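Local atomic coordinates of 2-methyl-3-hydroxypyridine-5-carboxylic acid oxygenase (Mesorhizobium loti, PDB entry 3ALJ), a protein that probably uses flavin-adenine dinucleotide and molecular oxygen to oxidise and open the ring of 2-methyl-3-hydroxypyridine-5-carboxylic acid, a step in vitamin B6 breakdown. Residues D70-G75 with H110-N115; N97-R102 with E364-D369; G137-Q142 with D150-A155; G194-T199 with P250-C255; Q313-G318 with D323-W328. All coordinates share one frame; numbering follows the deposited sequence. Where two conformers were deposited one is given.

Contact 1. Residues D70-G75 with H110-N115; sequences DDVLQG and HDALVN
Val72 presses its CG2 methyl against CB of Ala112, 3.6 Å away, and this small apolar pair is the tight part of the contact. Val72 has CG1 anti to the backbone N (chi1 169°), which leaves CG2 as the branch aimed at the facing helix. Because the partner is an alanine, the two backbones can come close: CA of Asp71 lies 6.0 Å from CA of Ala112. The example illustrates how a one-carbon side chain lets helices approach without interlocking long side chains.

On the solvent side the fit is looser. Asp71 reaches Ala112 only with its CB, 4.1 Å from CB of Ala112, and its carboxylate goes instead to water. A single water donates both its hydrogens, one to OD2 of Asp71 at 2.7 Å and one to the carbonyl O of Ala112 at 2.8 Å. No direct hydrogen bond joins the segments, so this water is the polar link between them, bridging the exposed Asp71 carboxylate to the Ala112 carbonyl.

The buried side continues into other helices. Val72 and Leu113 both lean on Leu63 of helix 57-65, while Leu113 also packs on Phe21 and Leu24 of helix 21-32. The carbonyl of Val72 accepts a local bond from Ser76 OG, just after the helix, and another from His108 NE2, which ties the end of helix 69-73 to the start of helix 106-119.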
# COMPACT_ATOMS: atom_id res chain seq x y z
N ASP A 70 -16.66 -5.27 -4.46
CA ASP A 70 -17.69 -5.55 -3.44
C ASP A 70 -17.25 -6.08 -2.13
O ASP A 70 -17.71 -5.61 -1.08
CB ASP A 70 -18.57 -6.75 -3.97
CG ASP A 70 -19.24 -6.45 -5.34
OD1 ASP A 70 -19.47 -5.24 -5.67
OD2 ASP A 70 -19.56 -7.45 -6.07
N ASP A 71 -16.39 -7.06 -2.17
CA ASP A 71 -15.97 -7.67 -0.97
C ASP A 71 -15.11 -6.65 -0.17
O ASP A 71 -15.04 -6.78 1.06
CB ASP A 71 -15.07 -8.93 -1.27
CG ASP A 71 -15.85 -10.22 -1.40
OD1 ASP A 71 -17.08 -10.22 -1.32
OD2 ASP A 71 -15.12 -11.27 -1.67
N VAL A 72 -14.38 -5.73 -0.86
CA VAL A 72 -13.63 -4.73 -0.09
C VAL A 72 -14.57 -3.67 0.56
O VAL A 72 -14.40 -3.29 1.66
CB VAL A 72 -12.61 -4.10 -1.05
CG1 VAL A 72 -11.99 -2.86 -0.43
CG2 VAL A 72 -11.48 -5.14 -1.34
N LEU A 73 -15.54 -3.21 -0.28
CA LEU A 73 -16.43 -2.12 0.27
C LEU A 73 -17.29 -2.58 1.45
O LEU A 73 -17.48 -1.85 2.41
CB LEU A 73 -17.41 -1.61 -0.82
CG LEU A 73 -16.71 -0.89 -1.98
CD1 LEU A 73 -17.81 -0.31 -2.96
CD2 LEU A 73 -15.86 0.33 -1.46
N GLN A 74 -17.72 -3.87 1.43
CA GLN A 74 -18.38 -4.44 2.61
C GLN A 74 -17.41 -4.54 3.79
O GLN A 74 -16.31 -5.11 3.54
CB GLN A 74 -18.86 -5.81 2.21
CG GLN A 74 -19.54 -6.54 3.35
CD GLN A 74 -20.90 -5.87 3.74
OE1 GLN A 74 -21.69 -5.41 2.89
NE2 GLN A 74 -21.13 -5.81 5.03
N GLY A 75 -17.67 -3.95 4.93
CA GLY A 75 -16.68 -4.02 6.01
C GLY A 75 -15.54 -2.97 5.98
O GLY A 75 -14.59 -3.11 6.75
N HIS A 110 -6.30 -7.72 1.93
CA HIS A 110 -5.51 -8.85 1.48
C HIS A 110 -6.44 -10.11 1.39
O HIS A 110 -6.34 -10.81 0.35
CB HIS A 110 -4.31 -9.00 2.45
CG HIS A 110 -3.26 -9.87 1.91
ND1 HIS A 110 -3.18 -11.20 2.21
CD2 HIS A 110 -2.24 -9.60 1.05
CE1 HIS A 110 -2.13 -11.71 1.59
NE2 HIS A 110 -1.58 -10.76 0.84
N ASP A 111 -7.38 -10.30 2.31
CA ASP A 111 -8.23 -11.48 2.26
C ASP A 111 -9.18 -11.39 1.08
O ASP A 111 -9.35 -12.38 0.33
CB ASP A 111 -9.00 -11.66 3.60
CG ASP A 111 -8.10 -12.13 4.74
OD1 ASP A 111 -6.83 -12.30 4.64
OD2 ASP A 111 -8.80 -12.09 5.82
N ALA A 112 -9.65 -10.16 0.69
CA ALA A 112 -10.47 -10.06 -0.48
C ALA A 112 -9.75 -10.43 -1.74
O ALA A 112 -10.32 -11.14 -2.59
CB ALA A 112 -11.03 -8.61 -0.58
N LEU A 113 -8.48 -10.04 -1.86
CA LEU A 113 -7.71 -10.46 -2.98
C LEU A 113 -7.39 -11.95 -3.02
O LEU A 113 -7.46 -12.52 -4.13
CB LEU A 113 -6.40 -9.60 -3.04
CG LEU A 113 -6.66 -8.08 -3.30
CD1 LEU A 113 -5.31 -7.35 -3.00
CD2 LEU A 113 -7.04 -7.84 -4.73
N VAL A 114 -7.00 -12.51 -1.85
CA VAL A 114 -6.75 -13.98 -1.88
C VAL A 114 -8.01 -14.67 -2.25
O VAL A 114 -7.92 -15.62 -3.11
CB VAL A 114 -6.27 -14.35 -0.50
CG1 VAL A 114 -6.25 -15.89 -0.37
CG2 VAL A 114 -4.86 -13.82 -0.21
N ASN A 115 -9.18 -14.24 -1.76
CA ASN A 115 -10.47 -15.00 -2.01
C ASN A 115 -10.74 -14.92 -3.49
O ASN A 115 -11.18 -15.97 -4.06
CB ASN A 115 -11.59 -14.40 -1.18
CG ASN A 115 -11.48 -14.74 0.36
OD1 ASN A 115 -12.14 -14.10 1.16
ND2 ASN A 115 -10.64 -15.68 0.72
O HOH W 1 -13.03 -10.95 -3.34

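Contact 2. Residues N97-R102 with E364-D369; sequences NGLPWR and EAARYD. With BME (beta-mercaptoethanol), chain D.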
# COMPACT_ATOMS: atom_id res chain seq x y z
N ASN A 97 -13.86 16.82 -3.54
CA ASN A 97 -14.92 16.95 -4.57
C ASN A 97 -15.44 15.58 -5.02
O ASN A 97 -15.60 15.30 -6.20
CB ASN A 97 -14.50 17.79 -5.73
CG ASN A 97 -15.81 18.25 -6.54
OD1 ASN A 97 -16.97 18.39 -5.97
ND2 ASN A 97 -15.63 18.39 -7.86
N GLY A 98 -15.68 14.74 -4.01
CA GLY A 98 -16.32 13.48 -4.31
C GLY A 98 -15.39 12.32 -4.73
O GLY A 98 -15.92 11.21 -4.94
N LEU A 99 -14.10 12.56 -4.90
CA LEU A 99 -13.20 11.48 -5.29
C LEU A 99 -13.35 10.31 -4.29
O LEU A 99 -13.18 10.52 -3.08
CB LEU A 99 -11.79 12.02 -5.16
CG LEU A 99 -10.64 11.08 -5.42
CD1 LEU A 99 -10.46 10.81 -6.82
CD2 LEU A 99 -9.34 11.77 -4.81
N PRO A 100 -13.64 9.12 -4.83
CA PRO A 100 -13.76 7.99 -3.89
C PRO A 100 -12.48 7.63 -3.11
O PRO A 100 -11.37 7.82 -3.60
CB PRO A 100 -14.12 6.87 -4.83
CG PRO A 100 -14.93 7.56 -6.00
CD PRO A 100 -14.17 8.80 -6.17
N TRP A 101 -12.67 7.24 -1.83
CA TRP A 101 -11.55 6.77 -0.99
C TRP A 101 -12.13 5.90 0.05
O TRP A 101 -13.35 5.83 0.25
CB TRP A 101 -10.73 7.97 -0.43
CG TRP A 101 -11.49 8.93 0.45
CD1 TRP A 101 -12.54 9.78 0.08
CD2 TRP A 101 -11.22 9.21 1.83
NE1 TRP A 101 -12.97 10.52 1.19
CE2 TRP A 101 -12.16 10.19 2.27
CE3 TRP A 101 -10.29 8.68 2.81
CZ2 TRP A 101 -12.17 10.70 3.57
CZ3 TRP A 101 -10.28 9.21 4.04
CH2 TRP A 101 -11.19 10.18 4.46
N ARG A 102 -11.25 5.17 0.74
CA ARG A 102 -11.73 4.10 1.63
C ARG A 102 -10.65 3.75 2.58
O ARG A 102 -9.43 3.71 2.21
CB ARG A 102 -12.04 2.82 0.79
CG ARG A 102 -13.10 1.90 1.47
CD ARG A 102 -14.53 2.60 1.44
NE ARG A 102 -15.52 1.62 1.86
CZ ARG A 102 -16.82 1.92 1.79
NH1 ARG A 102 -17.23 3.15 1.50
NH2 ARG A 102 -17.72 1.02 2.03
N GLU A 364 -3.23 13.64 -8.06
CA GLU A 364 -3.17 13.12 -9.39
C GLU A 364 -3.15 11.62 -9.48
O GLU A 364 -3.98 11.05 -10.27
CB GLU A 364 -1.88 13.68 -10.02
CG GLU A 364 -1.57 13.00 -11.39
CD GLU A 364 -0.27 13.58 -11.97
OE1 GLU A 364 -0.31 14.78 -12.27
OE2 GLU A 364 0.78 12.89 -11.96
N ALA A 365 -2.36 10.92 -8.66
CA ALA A 365 -2.33 9.49 -8.73
C ALA A 365 -3.74 8.93 -8.38
O ALA A 365 -4.30 7.98 -9.02
CB ALA A 365 -1.27 8.86 -7.75
N ALA A 366 -4.38 9.54 -7.36
CA ALA A 366 -5.74 8.99 -6.93
C ALA A 366 -6.78 9.24 -8.03
O ALA A 366 -7.68 8.44 -8.16
CB ALA A 366 -6.15 9.70 -5.67
N ARG A 367 -6.62 10.34 -8.79
CA ARG A 367 -7.57 10.66 -9.86
C ARG A 367 -7.49 9.75 -11.03
O ARG A 367 -8.45 9.67 -11.84
CB ARG A 367 -7.37 12.12 -10.31
CG ARG A 367 -7.87 13.11 -9.23
CD ARG A 367 -7.60 14.55 -9.66
NE ARG A 367 -8.44 14.75 -10.82
CZ ARG A 367 -7.99 15.03 -12.02
NH1 ARG A 367 -6.68 15.30 -12.25
NH2 ARG A 367 -8.90 15.03 -12.97
N TYR A 368 -6.32 9.06 -11.25
CA TYR A 368 -6.17 8.22 -12.40
C TYR A 368 -7.12 7.04 -12.35
O TYR A 368 -7.23 6.32 -11.32
CB TYR A 368 -4.69 7.72 -12.46
CG TYR A 368 -4.45 6.85 -13.67
CD1 TYR A 368 -4.61 7.40 -14.98
CD2 TYR A 368 -4.19 5.48 -13.54
CE1 TYR A 368 -4.43 6.59 -16.10
CE2 TYR A 368 -3.95 4.70 -14.65
CZ TYR A 368 -4.15 5.25 -15.95
OH TYR A 368 -3.97 4.46 -17.08
N ASP A 369 -7.87 6.79 -13.46
CA ASP A 369 -8.68 5.58 -13.58
C ASP A 369 -7.95 4.58 -14.49
O ASP A 369 -7.90 4.77 -15.70
CB ASP A 369 -10.01 5.94 -14.26
CG ASP A 369 -10.75 4.71 -14.58
OD1 ASP A 369 -10.53 3.65 -13.99
OD2 ASP A 369 -11.67 4.77 -15.40
C1 BME D . -1.58 6.01 -10.14
C2 BME D . -0.97 5.36 -8.84
O1 BME D . -2.99 5.75 -10.13
S2 BME D . 0.88 5.51 -9.09
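Leu99 divides its two methyls between the Ala366 side chain and the backbone of Ala366 and Arg367. CG lies anti to the backbone N (chi1 176°), which extends the side chain from its loop toward the helix. CD2 then meets CB of Ala366 at 3.9 Å, methyl against methyl, while CD1 sits next to the backbone, 3.9 Å from the carbonyl O of Ala366 and 4.2 Å from CA of Arg367. The aliphatic start of Arg367 runs past the same methyl, its CG 4.2 Å from CD1 of Leu99, and its guanidinium continues to the carbonyl of Trp377 through NE.

Beyond the helix, a beta-mercaptoethanol molecule, probably from the crystallisation liquor, donates its O1 hydroxyl to the carbonyl O of Ala365 at 2.8 Å. That hydroxyl also lies at the edge of the Tyr368 ring, near its plane.

The side chains meet through carbon alone and no hydrogen bond joins the segments. The Ala366 carbonyl O that CD1 borders takes its hydrogen bond from His57 ND1, and at Ala365 Tyr368 N joins the hydroxyl. Leucine therefore supplies shape, completed by Trp56 and Trp377, while polar demands are met from other directions.

Contact 3. Residues G137-Q142 with D150-A155; sequences GRLTLQ and DLIVGA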
# COMPACT_ATOMS: atom_id res chain seq x y z
N GLY A 137 13.05 -15.97 -18.99
CA GLY A 137 11.77 -16.54 -18.55
C GLY A 137 11.93 -17.73 -17.63
O GLY A 137 11.27 -18.78 -17.74
N ARG A 138 12.83 -17.59 -16.65
CA ARG A 138 13.04 -18.66 -15.67
C ARG A 138 13.08 -18.08 -14.25
O ARG A 138 13.49 -16.94 -14.00
CB ARG A 138 14.35 -19.46 -15.94
CG ARG A 138 14.20 -20.28 -17.26
CD ARG A 138 15.10 -21.53 -17.31
NE ARG A 138 16.49 -21.12 -17.16
CZ ARG A 138 17.31 -20.93 -18.19
NH1 ARG A 138 16.90 -21.15 -19.46
NH2 ARG A 138 18.56 -20.54 -17.96
N LEU A 139 12.49 -18.82 -13.33
CA LEU A 139 12.40 -18.40 -11.93
C LEU A 139 12.91 -19.59 -11.11
O LEU A 139 12.37 -20.71 -11.27
CB LEU A 139 10.91 -18.16 -11.58
CG LEU A 139 10.64 -17.57 -10.23
CD1 LEU A 139 11.25 -16.17 -10.21
CD2 LEU A 139 9.11 -17.46 -9.91
N THR A 140 13.91 -19.36 -10.28
CA THR A 140 14.35 -20.44 -9.38
C THR A 140 13.83 -20.26 -7.95
O THR A 140 14.04 -19.17 -7.36
CB THR A 140 15.89 -20.43 -9.38
OG1 THR A 140 16.30 -20.66 -10.71
CG2 THR A 140 16.36 -21.63 -8.54
N LEU A 141 13.19 -21.26 -7.38
CA LEU A 141 12.73 -21.20 -6.01
C LEU A 141 13.81 -21.64 -5.01
O LEU A 141 14.79 -22.31 -5.45
CB LEU A 141 11.49 -22.06 -5.93
CG LEU A 141 10.36 -21.66 -6.89
CD1 LEU A 141 9.27 -22.70 -6.55
CD2 LEU A 141 9.83 -20.28 -6.57
N GLN A 142 13.59 -21.39 -3.71
CA GLN A 142 14.61 -21.79 -2.69
C GLN A 142 14.76 -23.28 -2.65
O GLN A 142 15.81 -23.77 -2.23
CB GLN A 142 14.25 -21.11 -1.37
CG GLN A 142 13.29 -21.86 -0.39
CD GLN A 142 11.80 -21.89 -0.77
OE1 GLN A 142 11.45 -21.70 -1.90
NE2 GLN A 142 10.94 -22.14 0.21
N ASP A 150 6.37 -17.73 -19.69
CA ASP A 150 6.42 -16.61 -20.66
C ASP A 150 6.53 -15.24 -20.03
O ASP A 150 6.90 -14.27 -20.68
CB ASP A 150 5.12 -16.66 -21.47
CG ASP A 150 4.87 -18.10 -22.11
OD1 ASP A 150 5.78 -18.46 -22.96
OD2 ASP A 150 3.99 -18.87 -21.76
N LEU A 151 6.23 -15.17 -18.72
CA LEU A 151 6.34 -13.85 -17.97
C LEU A 151 6.66 -14.23 -16.56
O LEU A 151 6.13 -15.19 -16.00
CB LEU A 151 4.94 -13.18 -18.01
CG LEU A 151 4.77 -11.94 -17.07
CD1 LEU A 151 5.57 -10.76 -17.65
CD2 LEU A 151 3.28 -11.69 -16.92
N ILE A 152 7.60 -13.45 -16.06
CA ILE A 152 7.97 -13.54 -14.61
C ILE A 152 7.63 -12.21 -13.94
O ILE A 152 8.10 -11.17 -14.44
CB ILE A 152 9.46 -13.81 -14.44
CG1 ILE A 152 9.84 -15.12 -15.18
CG2 ILE A 152 9.84 -13.81 -12.94
CD1 ILE A 152 11.24 -15.45 -14.86
N VAL A 153 6.81 -12.19 -12.88
CA VAL A 153 6.47 -10.97 -12.18
C VAL A 153 7.23 -10.96 -10.84
O VAL A 153 6.95 -11.78 -9.97
CB VAL A 153 4.96 -10.90 -11.97
CG1 VAL A 153 4.61 -9.60 -11.23
CG2 VAL A 153 4.19 -10.87 -13.39
N GLY A 154 8.08 -9.96 -10.70
CA GLY A 154 8.78 -9.74 -9.42
C GLY A 154 7.94 -8.79 -8.58
O GLY A 154 8.06 -7.61 -8.70
N ALA A 155 7.05 -9.37 -7.79
CA ALA A 155 6.16 -8.56 -6.85
C ALA A 155 6.57 -8.96 -5.43
O ALA A 155 5.72 -9.08 -4.53
CB ALA A 155 4.70 -9.01 -7.14
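Strands 138-141 and 151-154 share no backbone hydrogen bond and belong to different sheets, coming together at the Gly137 and Asp150 ends, where CA of Gly137 is 5.8 Å from CA of Asp150 and the Ile152 side chain reaches the glycine. Gly137, at a positive phi of 108°, forms a G1 beta bulge with Arg138 opposite Asp134. Into this meeting point Ile152 sends both branches. Its CG2 methyl touches CD1 of Leu139 at 3.9 Å, the two side chains slanting across one another, and CG1 lies 4.1 Å from CA of Gly137. The position of its CD1, modelled too near the carbonyl of Arg138, is doubtful. Leu139 also packs on Ala130, Ala133 and Glu15. Cutting Ile152 back to an alanine is likely to open a gap beside Gly137 and leave CD1 of Leu139 without its methyl mate. With carbon meeting carbon and no polar bond between the segments, cohesion here rests on apolar burial joining the small three-stranded sheet to the FAD-binding sheet.

Contact 4. Residues G194-T199 with P250-C255; sequences GEWDNT and PFLEPC
Trp196 brings CH2 and CZ3 of its six-membered ring up to Phe251 and Leu252. CH2 comes to 4.1 Å from CD2 of Phe251, and the adjacent CZ3 stands equally far, 4.1 Å, from CD2 of Leu252. The Trp196 and Phe251 side chains run at about a right angle, whereas Leu252 crosses the tryptophan on a slant. Phe251 has CG between the backbone N and the carbonyl carbon (chi1 40°), and this turns the ring toward the indole. The same ring also makes an edge-to-face pair with Trp85.

The contact is made by the far ends of the side chains, the nearest CA atoms, those of Trp196 and Leu252, being 10.1 Å apart. A type I turn from Glu195 to Asn198 presents the tryptophan, closed by Asn198 N donating to the Glu195 carbonyl O at 3.1 Å. Over one indole face lies Gly194 C, 3.9 Å above the plane toward the rim; a side chain on that glycine would collide with the ring.

Trp196, Phe251 and Leu252 all gather on Met202 of strand 199-203. The large mixed sheet on which this cluster rests is consistent with the substrate domain of flavin-dependent aromatic hydroxylases, as in p-hydroxybenzoate hydroxylase.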
# COMPACT_ATOMS: atom_id res chain seq x y z
N GLY A 194 -17.87 14.43 19.55
CA GLY A 194 -16.79 14.71 18.53
C GLY A 194 -17.27 14.23 17.21
O GLY A 194 -18.43 13.91 17.02
N GLU A 195 -16.35 14.15 16.22
CA GLU A 195 -16.63 13.68 14.81
C GLU A 195 -15.76 12.48 14.62
O GLU A 195 -14.79 12.47 13.86
CB GLU A 195 -16.34 14.73 13.80
CG GLU A 195 -17.28 15.93 14.01
CD GLU A 195 -17.06 17.04 13.01
OE1 GLU A 195 -16.39 16.90 11.94
OE2 GLU A 195 -17.72 18.09 13.23
N TRP A 196 -16.10 11.43 15.37
CA TRP A 196 -15.25 10.24 15.51
C TRP A 196 -15.36 9.26 14.34
O TRP A 196 -14.68 8.24 14.42
CB TRP A 196 -15.48 9.59 16.87
CG TRP A 196 -15.17 10.55 17.98
CD1 TRP A 196 -16.08 10.95 18.94
CD2 TRP A 196 -13.93 11.18 18.32
NE1 TRP A 196 -15.45 11.78 19.85
CE2 TRP A 196 -14.16 12.02 19.43
CE3 TRP A 196 -12.64 11.27 17.68
CZ2 TRP A 196 -13.11 12.77 20.06
CZ3 TRP A 196 -11.59 12.06 18.29
CH2 TRP A 196 -11.86 12.80 19.46
N ASP A 197 -16.17 9.55 13.35
CA ASP A 197 -16.10 8.82 12.09
C ASP A 197 -15.10 9.41 11.09
O ASP A 197 -14.86 8.79 10.05
CB ASP A 197 -17.50 8.69 11.48
CG ASP A 197 -18.43 7.84 12.32
OD1 ASP A 197 -18.01 6.98 13.08
OD2 ASP A 197 -19.66 8.10 12.10
N ASN A 198 -14.56 10.57 11.42
CA ASN A 198 -13.65 11.25 10.46
C ASN A 198 -12.28 10.50 10.49
O ASN A 198 -11.86 9.95 11.49
CB ASN A 198 -13.33 12.71 10.89
CG ASN A 198 -14.50 13.68 10.79
OD1 ASN A 198 -14.34 14.90 11.17
ND2 ASN A 198 -15.62 13.23 10.36
N THR A 199 -11.54 10.69 9.35
CA THR A 199 -10.05 10.66 9.47
C THR A 199 -9.71 11.94 10.15
O THR A 199 -10.19 13.04 9.82
CB THR A 199 -9.41 10.67 8.07
OG1 THR A 199 -9.50 9.34 7.55
CG2 THR A 199 -7.94 11.11 8.19
N PRO A 250 -5.27 13.31 24.86
CA PRO A 250 -6.08 12.76 25.97
C PRO A 250 -7.45 12.37 25.58
O PRO A 250 -8.05 11.48 26.15
CB PRO A 250 -6.03 13.94 27.00
CG PRO A 250 -5.86 15.17 26.12
CD PRO A 250 -4.74 14.68 25.11
N PHE A 251 -7.99 12.97 24.52
CA PHE A 251 -9.29 12.69 23.97
C PHE A 251 -9.39 11.27 23.32
O PHE A 251 -10.51 10.79 23.00
CB PHE A 251 -9.68 13.78 22.99
CG PHE A 251 -8.54 14.20 22.16
CD1 PHE A 251 -7.82 15.35 22.51
CD2 PHE A 251 -8.10 13.43 21.07
CE1 PHE A 251 -6.63 15.70 21.82
CE2 PHE A 251 -6.94 13.78 20.37
CZ PHE A 251 -6.19 14.88 20.72
N LEU A 252 -8.20 10.65 23.09
CA LEU A 252 -8.21 9.23 22.62
C LEU A 252 -7.86 8.21 23.70
O LEU A 252 -7.65 7.05 23.37
CB LEU A 252 -7.15 9.10 21.43
CG LEU A 252 -7.48 9.86 20.14
CD1 LEU A 252 -6.45 9.46 19.05
CD2 LEU A 252 -8.84 9.38 19.72
N GLU A 253 -7.83 8.62 24.97
CA GLU A 253 -7.44 7.68 26.01
C GLU A 253 -8.18 6.34 25.96
O GLU A 253 -7.49 5.32 26.08
CB GLU A 253 -7.61 8.32 27.40
CG GLU A 253 -7.28 7.33 28.54
CD GLU A 253 -7.34 8.09 29.89
OE1 GLU A 253 -8.06 9.12 29.98
OE2 GLU A 253 -6.57 7.71 30.81
N PRO A 254 -9.49 6.24 25.73
CA PRO A 254 -10.13 4.87 25.71
C PRO A 254 -9.48 3.92 24.66
O PRO A 254 -9.09 2.77 24.97
CB PRO A 254 -11.59 5.16 25.40
CG PRO A 254 -11.77 6.65 25.89
CD PRO A 254 -10.45 7.33 25.58
N CYS A 255 -9.18 4.49 23.47
CA CYS A 255 -8.48 3.72 22.42
C CYS A 255 -7.04 3.49 22.71
O CYS A 255 -6.58 2.35 22.36
CB CYS A 255 -8.62 4.53 21.11
SG CYS A 255 -10.34 4.79 20.57

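Contact 5. Residues Q313-G318 with D323-W328; sequences QDLEEG and DALVAW
The Asp314 carboxylate and the Trp328 indole stand with their planes 70° apart, OD2 of Asp314 at the ring edge, near its plane, and 4.0 Å from CD1 of Trp328. At another part of the edge, in plane, lies the carbonyl O of Leu325. The closest approach is to backbone: OD2 of Asp314 is 3.3 Å from CA of Trp328, while OD1 of Asp314 borders CB of Ala327 at 3.9 Å. Trp328 NE1 bonds to Asn307 O, which would help to set the ring's rotation, and Asp314 OD2 forms a salt bridge with Arg331 NE. Replacing Asp314 with an alanine would probably leave Arg331 NE without this charge partner and open a gap beside Trp328.

One turn earlier in the helix, Ala324 CB lies 3.4 Å from the Asp314 carbonyl O and 3.8 Å from CD2 of Leu315, whose methyl goes on to meet Leu325 CD1 at 4.0 Å. The arrangement closes the turn between helices 300-314 and 321-349, and Leu315 and Leu325 both settle on Leu151 of strand 151-154.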
# COMPACT_ATOMS: atom_id res chain seq x y z
N GLN A 313 -2.92 -5.19 -18.84
CA GLN A 313 -3.49 -4.50 -20.03
C GLN A 313 -2.50 -4.50 -21.17
O GLN A 313 -2.89 -4.87 -22.32
CB GLN A 313 -3.85 -3.08 -19.68
CG GLN A 313 -5.04 -2.94 -18.69
CD GLN A 313 -5.23 -1.48 -18.37
OE1 GLN A 313 -4.29 -0.70 -18.14
NE2 GLN A 313 -6.51 -1.10 -18.29
N ASP A 314 -1.23 -4.19 -20.93
CA ASP A 314 -0.29 -4.11 -22.03
C ASP A 314 0.03 -5.48 -22.59
O ASP A 314 0.42 -5.49 -23.82
CB ASP A 314 0.96 -3.37 -21.56
CG ASP A 314 0.84 -1.92 -21.67
OD1 ASP A 314 0.98 -1.45 -22.82
OD2 ASP A 314 0.72 -1.13 -20.69
N LEU A 315 -0.20 -6.57 -21.85
CA LEU A 315 0.06 -7.92 -22.31
C LEU A 315 -1.06 -8.38 -23.22
O LEU A 315 -0.97 -9.50 -23.77
CB LEU A 315 0.27 -8.91 -21.13
CG LEU A 315 1.66 -8.63 -20.52
CD1 LEU A 315 1.61 -9.23 -19.08
CD2 LEU A 315 2.77 -9.34 -21.38
N GLU A 316 -2.12 -7.55 -23.44
CA GLU A 316 -3.24 -7.97 -24.32
C GLU A 316 -3.05 -7.30 -25.66
O GLU A 316 -4.04 -7.35 -26.44
CB GLU A 316 -4.63 -7.47 -23.71
CG GLU A 316 -5.05 -8.25 -22.51
CD GLU A 316 -5.14 -9.73 -22.88
OE1 GLU A 316 -5.98 -10.10 -23.74
OE2 GLU A 316 -4.34 -10.53 -22.38
N GLU A 317 -1.93 -6.66 -25.96
CA GLU A 317 -1.83 -5.92 -27.23
C GLU A 317 -1.36 -6.70 -28.44
O GLU A 317 -1.23 -6.12 -29.54
CB GLU A 317 -1.01 -4.66 -27.12
CG GLU A 317 -1.52 -3.70 -26.07
CD GLU A 317 -2.63 -2.83 -26.56
OE1 GLU A 317 -2.80 -2.69 -27.81
OE2 GLU A 317 -3.31 -2.25 -25.71
N GLY A 318 -1.14 -8.01 -28.31
CA GLY A 318 -0.63 -8.67 -29.51
C GLY A 318 0.89 -8.70 -29.69
O GLY A 318 1.37 -9.37 -30.60
N ASP A 323 8.29 -6.78 -25.58
CA ASP A 323 7.87 -5.50 -26.02
C ASP A 323 6.71 -4.93 -25.19
O ASP A 323 6.65 -3.72 -24.98
CB ASP A 323 7.42 -5.56 -27.50
CG ASP A 323 8.57 -5.73 -28.47
OD1 ASP A 323 9.74 -5.56 -28.09
OD2 ASP A 323 8.20 -5.98 -29.64
N ALA A 324 5.77 -5.79 -24.80
CA ALA A 324 4.67 -5.33 -23.90
C ALA A 324 5.19 -4.76 -22.61
O ALA A 324 4.63 -3.73 -22.13
CB ALA A 324 3.68 -6.39 -23.62
N LEU A 325 6.22 -5.38 -22.09
CA LEU A 325 6.81 -4.83 -20.83
C LEU A 325 7.43 -3.48 -20.96
O LEU A 325 7.29 -2.61 -20.08
CB LEU A 325 7.85 -5.81 -20.22
CG LEU A 325 7.18 -6.92 -19.34
CD1 LEU A 325 5.89 -7.55 -19.72
CD2 LEU A 325 8.24 -8.04 -18.91
N VAL A 326 8.18 -3.24 -22.07
CA VAL A 326 8.73 -1.97 -22.31
C VAL A 326 7.57 -0.94 -22.53
O VAL A 326 7.63 0.19 -21.99
CB VAL A 326 9.67 -2.10 -23.54
CG1 VAL A 326 10.11 -0.67 -24.10
CG2 VAL A 326 10.95 -2.79 -23.13
N ALA A 327 6.52 -1.33 -23.27
CA ALA A 327 5.47 -0.32 -23.50
C ALA A 327 4.80 0.02 -22.15
O ALA A 327 4.40 1.15 -21.94
CB ALA A 327 4.45 -0.89 -24.46
N TRP A 328 4.66 -1.02 -21.32
CA TRP A 328 3.98 -0.80 -20.00
C TRP A 328 4.74 0.18 -19.14
O TRP A 328 4.14 1.16 -18.63
CB TRP A 328 3.97 -2.13 -19.30
CG TRP A 328 3.71 -2.10 -17.80
CD1 TRP A 328 2.50 -1.81 -17.15
CD2 TRP A 328 4.68 -2.46 -16.78
NE1 TRP A 328 2.70 -1.91 -15.76
CE2 TRP A 328 4.02 -2.29 -15.55
CE3 TRP A 328 6.05 -2.84 -16.79
CZ2 TRP A 328 4.61 -2.65 -14.35
CZ3 TRP A 328 6.66 -3.12 -15.58
CH2 TRP A 328 5.95 -2.93 -14.38

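How the contacts relate
Contacts 1 and 2 interleave along the chain, while contacts 3, 4 and 5 follow in series within the long loop that contact 2 closes. Contacts 1 and 2 are joined by a probable hydrogen bond from Arg102 NH2 to Leu73 O, 2.9 Å, and strand 101-105 leads straight into helix 106-119. Contacts 3 and 5, centres 18 Å apart, meet where Leu151 packs on Leu315 and Leu325, at the FAD-binding sheet. Contact 4 stands on the other side of the chain's centre, its centre about 46 Å from that of contact 3, beside the seven-stranded sheet; Trp101 of contact 2 touches its Thr199. The set thus runs from the nucleotide-binding end to the probable substrate domain.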